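Local coordinates for outer membrane protein OMP121 (Bacteroides thetaiotaomicron, PDB 5FQ8), which binds calcium and probably acts as a TonB-dependent outer-membrane transporter that imports nutrient molecules together with its lipoprotein partners, at residues 195-209 and 213-227. Sequence-based numbering, arbitrary orientation.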
loop_
_atom_site.group_PDB
_atom_site.type_symbol
_atom_site.label_atom_id
_atom_site.label_comp_id
_atom_site.label_asym_id
_atom_site.label_seq_id
_atom_site.Cartn_x
_atom_site.Cartn_y
_atom_site.Cartn_z
ATOM N N GLN B 195 19.086 1.531 -40.694
ATOM C CA GLN B 195 18.816 1.483 -42.113
ATOM C C GLN B 195 17.971 2.695 -42.468
ATOM O O GLN B 195 17.059 3.047 -41.736
ATOM C CB GLN B 195 18.095 0.180 -42.447
ATOM C CG GLN B 195 17.066 0.294 -43.544
ATOM C CD GLN B 195 15.686 0.546 -43.021
ATOM O OE1 GLN B 195 14.912 1.246 -43.642
ATOM N NE2 GLN B 195 15.368 -0.026 -41.876
ATOM N N ASN B 196 18.282 3.351 -43.558
ATOM C CA ASN B 196 17.462 4.461 -44.035
ATOM C C ASN B 196 16.919 4.178 -45.428
ATOM O O ASN B 196 16.699 5.097 -46.211
ATOM C CB ASN B 196 18.224 5.793 -44.030
ATOM C CG ASN B 196 18.539 6.294 -42.622
ATOM O OD1 ASN B 196 17.654 6.739 -41.894
ATOM N ND2 ASN B 196 19.806 6.266 -42.257
ATOM N N GLU B 197 16.701 2.908 -45.746
ATOM C CA GLU B 197 16.244 2.520 -47.068
ATOM C C GLU B 197 14.736 2.338 -47.144
ATOM O O GLU B 197 14.125 2.711 -48.149
ATOM C CB GLU B 197 16.946 1.230 -47.488
ATOM C CG GLU B 197 17.049 1.019 -48.982
ATOM C CD GLU B 197 17.779 -0.255 -49.347
ATOM O OE1 GLU B 197 18.483 -0.813 -48.483
ATOM O OE2 GLU B 197 17.645 -0.695 -50.504
ATOM N N PHE B 198 14.115 1.802 -46.093
ATOM C CA PHE B 198 12.692 1.493 -46.087
ATOM C C PHE B 198 12.013 2.160 -44.896
ATOM O O PHE B 198 12.615 2.348 -43.841
ATOM C CB PHE B 198 12.459 -0.019 -46.043
ATOM C CG PHE B 198 13.386 -0.809 -46.921
ATOM C CD1 PHE B 198 13.075 -1.039 -48.248
ATOM C CD2 PHE B 198 14.562 -1.326 -46.415
ATOM C CE1 PHE B 198 13.915 -1.759 -49.041
ATOM C CE2 PHE B 198 15.409 -2.054 -47.207
ATOM C CZ PHE B 198 15.085 -2.271 -48.523
ATOM N N GLY B 199 10.734 2.491 -45.059
ATOM C CA GLY B 199 10.004 3.223 -44.061
ATOM C C GLY B 199 8.905 2.421 -43.395
ATOM O O GLY B 199 8.912 1.182 -43.375
ATOM N N MET B 200 7.946 3.151 -42.832
ATOM C CA MET B 200 6.896 2.559 -42.020
ATOM C C MET B 200 6.135 1.500 -42.786
ATOM O O MET B 200 5.623 1.752 -43.874
ATOM C CB MET B 200 5.932 3.649 -41.565
ATOM C CG MET B 200 4.683 3.165 -40.853
ATOM S SD MET B 200 3.689 4.545 -40.360
ATOM C CE MET B 200 3.704 5.495 -41.852
ATOM N N GLY B 201 6.043 0.322 -42.201
ATOM C CA GLY B 201 5.195 -0.710 -42.751
ATOM C C GLY B 201 5.519 -2.051 -42.138
ATOM O O GLY B 201 6.413 -2.185 -41.311
ATOM N N TRP B 202 4.754 -3.044 -42.566
ATOM C CA TRP B 202 5.001 -4.415 -42.176
ATOM C C TRP B 202 4.889 -5.285 -43.420
ATOM O O TRP B 202 4.360 -4.862 -44.445
ATOM C CB TRP B 202 4.027 -4.847 -41.086
ATOM C CG TRP B 202 4.588 -5.822 -40.142
ATOM C CD1 TRP B 202 4.378 -7.149 -40.133
ATOM C CD2 TRP B 202 5.472 -5.548 -39.059
ATOM N NE1 TRP B 202 5.063 -7.732 -39.108
ATOM C CE2 TRP B 202 5.748 -6.767 -38.432
ATOM C CE3 TRP B 202 6.057 -4.391 -38.559
ATOM C CZ2 TRP B 202 6.580 -6.866 -37.332
ATOM C CZ3 TRP B 202 6.878 -4.494 -37.465
ATOM C CH2 TRP B 202 7.135 -5.722 -36.866
ATOM N N ASN B 203 5.428 -6.493 -43.342
ATOM C CA ASN B 203 5.410 -7.432 -44.463
ATOM C C ASN B 203 5.899 -6.796 -45.754
ATOM O O ASN B 203 5.499 -7.213 -46.831
ATOM C CB ASN B 203 4.014 -8.016 -44.711
ATOM C CG ASN B 203 3.303 -8.391 -43.448
ATOM O OD1 ASN B 203 2.274 -7.816 -43.116
ATOM N ND2 ASN B 203 3.828 -9.374 -42.740
ATOM N N GLY B 204 6.732 -5.773 -45.678
ATOM C CA GLY B 204 7.127 -5.057 -46.864
ATOM C C GLY B 204 6.055 -4.194 -47.469
ATOM O O GLY B 204 6.313 -3.543 -48.476
ATOM N N ASN B 205 4.863 -4.157 -46.899
ATOM C CA ASN B 205 3.793 -3.339 -47.443
ATOM C C ASN B 205 3.658 -2.044 -46.654
ATOM O O ASN B 205 4.073 -1.951 -45.499
ATOM C CB ASN B 205 2.469 -4.108 -47.426
ATOM C CG ASN B 205 2.559 -5.442 -48.130
ATOM O OD1 ASN B 205 3.408 -5.657 -48.961
ATOM N ND2 ASN B 205 1.675 -6.341 -47.789
ATOM N N HIS B 206 3.081 -1.035 -47.290
ATOM C CA HIS B 206 2.921 0.250 -46.628
ATOM C C HIS B 206 1.849 0.186 -45.551
ATOM O O HIS B 206 0.837 -0.505 -45.688
ATOM C CB HIS B 206 2.560 1.327 -47.638
ATOM C CG HIS B 206 2.495 2.700 -47.059
ATOM N ND1 HIS B 206 3.499 3.231 -46.285
ATOM C CD2 HIS B 206 1.557 3.664 -47.170
ATOM C CE1 HIS B 206 3.181 4.465 -45.938
ATOM N NE2 HIS B 206 2.005 4.752 -46.461
ATOM N N THR B 207 2.074 0.931 -44.483
ATOM C CA THR B 207 1.124 1.035 -43.392
ATOM C C THR B 207 1.115 2.470 -42.906
ATOM O O THR B 207 2.042 3.234 -43.158
ATOM C CB THR B 207 1.471 0.082 -42.261
ATOM O OG1 THR B 207 1.741 -1.207 -42.808
ATOM C CG2 THR B 207 0.324 -0.046 -41.293
ATOM N N GLU B 208 0.036 2.842 -42.232
ATOM C CA GLU B 208 -0.117 4.184 -41.702
ATOM C C GLU B 208 0.079 4.230 -40.199
ATOM O O GLU B 208 -0.073 5.289 -39.604
ATOM C CB GLU B 208 -1.489 4.733 -42.085
ATOM C CG GLU B 208 -1.738 4.661 -43.570
ATOM C CD GLU B 208 -3.127 5.052 -43.966
ATOM O OE1 GLU B 208 -3.887 5.505 -43.098
ATOM O OE2 GLU B 208 -3.460 4.898 -45.154
ATOM N N LEU B 209 0.454 3.126 -39.584
ATOM C CA LEU B 209 0.370 3.040 -38.133
ATOM C C LEU B 209 1.430 2.156 -37.486
ATOM O O LEU B 209 1.273 1.828 -36.309
ATOM C CB LEU B 209 -1.024 2.515 -37.737
ATOM C CG LEU B 209 -2.152 3.412 -37.217
ATOM C CD1 LEU B 209 -2.736 4.307 -38.277
ATOM C CD2 LEU B 209 -3.226 2.529 -36.649
ATOM N N SER B 213 9.749 -0.454 -39.493
ATOM C CA SER B 213 10.180 0.045 -40.789
ATOM C C SER B 213 10.358 -1.084 -41.772
ATOM O O SER B 213 11.378 -1.189 -42.448
ATOM C CB SER B 213 11.486 0.824 -40.703
ATOM O OG SER B 213 11.437 1.850 -39.739
ATOM N N TRP B 214 9.370 -1.960 -41.868
ATOM C CA TRP B 214 9.364 -2.952 -42.937
ATOM C C TRP B 214 8.408 -2.546 -44.047
ATOM O O TRP B 214 7.577 -3.326 -44.463
ATOM C CB TRP B 214 8.995 -4.323 -42.396
ATOM C CG TRP B 214 9.874 -4.866 -41.314
ATOM C CD1 TRP B 214 9.627 -4.850 -39.983
ATOM C CD2 TRP B 214 11.104 -5.570 -41.481
ATOM N NE1 TRP B 214 10.631 -5.477 -39.308
ATOM C CE2 TRP B 214 11.552 -5.932 -40.207
ATOM C CE3 TRP B 214 11.877 -5.919 -42.588
ATOM C CZ2 TRP B 214 12.741 -6.618 -40.005
ATOM C CZ3 TRP B 214 13.055 -6.606 -42.387
ATOM C CH2 TRP B 214 13.476 -6.949 -41.110
ATOM N N GLY B 215 8.498 -1.315 -44.530
ATOM C CA GLY B 215 7.636 -0.868 -45.595
ATOM C C GLY B 215 8.366 -0.882 -46.919
ATOM O O GLY B 215 9.365 -1.587 -47.094
ATOM N N PRO B 216 7.874 -0.115 -47.881
ATOM C CA PRO B 216 8.541 -0.030 -49.176
ATOM C C PRO B 216 9.804 0.818 -49.133
ATOM O O PRO B 216 10.086 1.555 -48.189
ATOM C CB PRO B 216 7.478 0.599 -50.080
ATOM C CG PRO B 216 6.531 1.213 -49.208
ATOM C CD PRO B 216 6.524 0.449 -47.930
ATOM N N ARG B 217 10.583 0.680 -50.200
ATOM C CA ARG B 217 11.765 1.507 -50.374
ATOM C C ARG B 217 11.336 2.951 -50.580
ATOM O O ARG B 217 10.326 3.226 -51.227
ATOM C CB ARG B 217 12.595 0.999 -51.549
ATOM C CG ARG B 217 14.003 1.581 -51.625
ATOM C CD ARG B 217 15.041 0.581 -52.147
ATOM N NE ARG B 217 14.479 -0.411 -53.061
ATOM C CZ ARG B 217 14.649 -1.721 -52.933
ATOM N NH1 ARG B 217 15.372 -2.185 -51.935
ATOM N NH2 ARG B 217 14.115 -2.562 -53.805
ATOM N N PHE B 218 12.096 3.870 -49.996
ATOM C CA PHE B 218 11.666 5.257 -49.923
ATOM C C PHE B 218 11.473 5.860 -51.305
ATOM O O PHE B 218 12.350 5.785 -52.159
ATOM C CB PHE B 218 12.673 6.066 -49.133
ATOM C CG PHE B 218 12.517 5.938 -47.646
ATOM C CD1 PHE B 218 11.380 6.396 -47.012
ATOM C CD2 PHE B 218 13.517 5.381 -46.883
ATOM C CE1 PHE B 218 11.238 6.282 -45.654
ATOM C CE2 PHE B 218 13.375 5.268 -45.522
ATOM C CZ PHE B 218 12.231 5.720 -44.907
ATOM N N ASP B 219 10.315 6.469 -51.511
ATOM C CA ASP B 219 9.845 6.975 -52.790
ATOM C C ASP B 219 10.072 8.461 -52.947
ATOM O O ASP B 219 10.403 8.921 -54.037
ATOM C CB ASP B 219 8.338 6.713 -52.917
ATOM C CG ASP B 219 7.980 5.828 -54.079
ATOM O OD1 ASP B 219 8.844 5.068 -54.543
ATOM O OD2 ASP B 219 6.812 5.882 -54.517
ATOM N N GLY B 220 9.865 9.220 -51.871
ATOM C CA GLY B 220 9.624 10.638 -51.958
ATOM C C GLY B 220 8.185 10.993 -52.221
ATOM O O GLY B 220 7.819 12.163 -52.090
ATOM N N SER B 221 7.358 10.023 -52.592
ATOM C CA SER B 221 5.944 10.267 -52.796
ATOM C C SER B 221 5.283 10.693 -51.493
ATOM O O SER B 221 5.785 10.449 -50.394
ATOM C CB SER B 221 5.264 9.011 -53.323
ATOM O OG SER B 221 5.299 7.989 -52.348
ATOM N N MET B 222 4.137 11.341 -51.624
ATOM C CA MET B 222 3.363 11.740 -50.463
ATOM C C MET B 222 2.431 10.599 -50.078
ATOM O O MET B 222 1.592 10.168 -50.875
ATOM C CB MET B 222 2.601 13.032 -50.746
ATOM C CG MET B 222 3.513 14.232 -50.896
ATOM S SD MET B 222 3.037 15.615 -49.877
ATOM C CE MET B 222 4.506 16.591 -49.880
ATOM N N GLN B 223 2.604 10.092 -48.870
ATOM C CA GLN B 223 1.749 9.059 -48.318
ATOM C C GLN B 223 1.154 9.539 -47.002
ATOM O O GLN B 223 1.526 10.579 -46.457
ATOM C CB GLN B 223 2.532 7.763 -48.118
ATOM C CG GLN B 223 3.266 7.299 -49.352
ATOM C CD GLN B 223 2.366 6.618 -50.360
ATOM O OE1 GLN B 223 1.351 6.042 -50.007
ATOM N NE2 GLN B 223 2.729 6.697 -51.623
ATOM N N LEU B 224 0.197 8.782 -46.503
ATOM C CA LEU B 224 -0.397 9.109 -45.229
ATOM C C LEU B 224 0.425 8.497 -44.107
ATOM O O LEU B 224 1.342 7.707 -44.333
ATOM C CB LEU B 224 -1.834 8.615 -45.189
ATOM C CG LEU B 224 -2.726 9.234 -46.248
ATOM C CD1 LEU B 224 -4.053 8.518 -46.325
ATOM C CD2 LEU B 224 -2.930 10.666 -45.880
ATOM N N TRP B 225 0.105 8.894 -42.887
ATOM C CA TRP B 225 0.661 8.222 -41.728
ATOM C C TRP B 225 -0.157 8.609 -40.503
ATOM O O TRP B 225 -0.899 9.592 -40.513
ATOM C CB TRP B 225 2.145 8.558 -41.540
ATOM C CG TRP B 225 2.413 9.947 -41.123
ATOM C CD1 TRP B 225 2.382 11.058 -41.894
ATOM C CD2 TRP B 225 2.769 10.371 -39.822
ATOM N NE1 TRP B 225 2.686 12.157 -41.151
ATOM C CE2 TRP B 225 2.933 11.757 -39.867
ATOM C CE3 TRP B 225 2.958 9.710 -38.611
ATOM C CZ2 TRP B 225 3.272 12.494 -38.750
ATOM C CZ3 TRP B 225 3.300 10.443 -37.507
ATOM C CH2 TRP B 225 3.452 11.815 -37.581
ATOM N N GLY B 226 -0.024 7.807 -39.461
ATOM C CA GLY B 226 -0.619 8.135 -38.189
ATOM C C GLY B 226 -2.111 7.886 -38.165
ATOM O O GLY B 226 -2.726 7.442 -39.130
ATOM N N ASN B 227 -2.700 8.182 -37.019
ATOM C CA ASN B 227 -4.122 7.970 -36.840
ATOM C C ASN B 227 -4.916 9.061 -37.536
ATOM O O ASN B 227 -4.371 9.948 -38.196
ATOM C CB ASN B 227 -4.465 7.916 -35.363
ATOM C CG ASN B 227 -4.405 6.526 -34.819
ATOM O OD1 ASN B 227 -4.979 5.604 -35.385
ATOM N ND2 ASN B 227 -3.698 6.355 -33.721
#
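Phe198 and Arg217 are joined by a single backbone bridge in a largely irregular pairing between 195-209 and 213-227, two arms of one long loop that leaves the barrel after strand 177-188 and returns at strand 252-264. It illustrates how a transporter loop can be knitted together without a continuous sheet. Phe218 N donates to Glu197 O at 3.0 Å, while Gly199 and Pro216 add a weak bond. Alongside, Arg217 follows Glu197 in the same direction, and its NH1 meets Glu197 OE2 at 3.1 Å in a salt bridge that reaches the carboxylate from above its plane. Glu197 has CG anti to its nitrogen (chi1 -155°) and an extended chain beyond, which carries the carboxylate out to this arginine. Arg217 NH1 also lies at the edge of the Phe198 ring, 3.3 Å from Phe198 CE1. The Phe218 ring spreads one face over Gly199 N. Further along, Trp214 and Trp202 form a T-shaped pair, edge of Trp214 to face of Trp202, Trp214 CD1 lying 3.7 Å from Trp202 CZ3 with the planes at 77°; Trp214 NE1 itself bonds to Phe839 O. Replacing Arg217 with an alanine would probably leave Glu197 OE2 without this salt bridge and the Phe198 edge without its guanidinium neighbour. Glu197 and Asp850, near Arg217, belong to a calcium site seen in this protein, so the arginine may offset carboxylate charge gathered there.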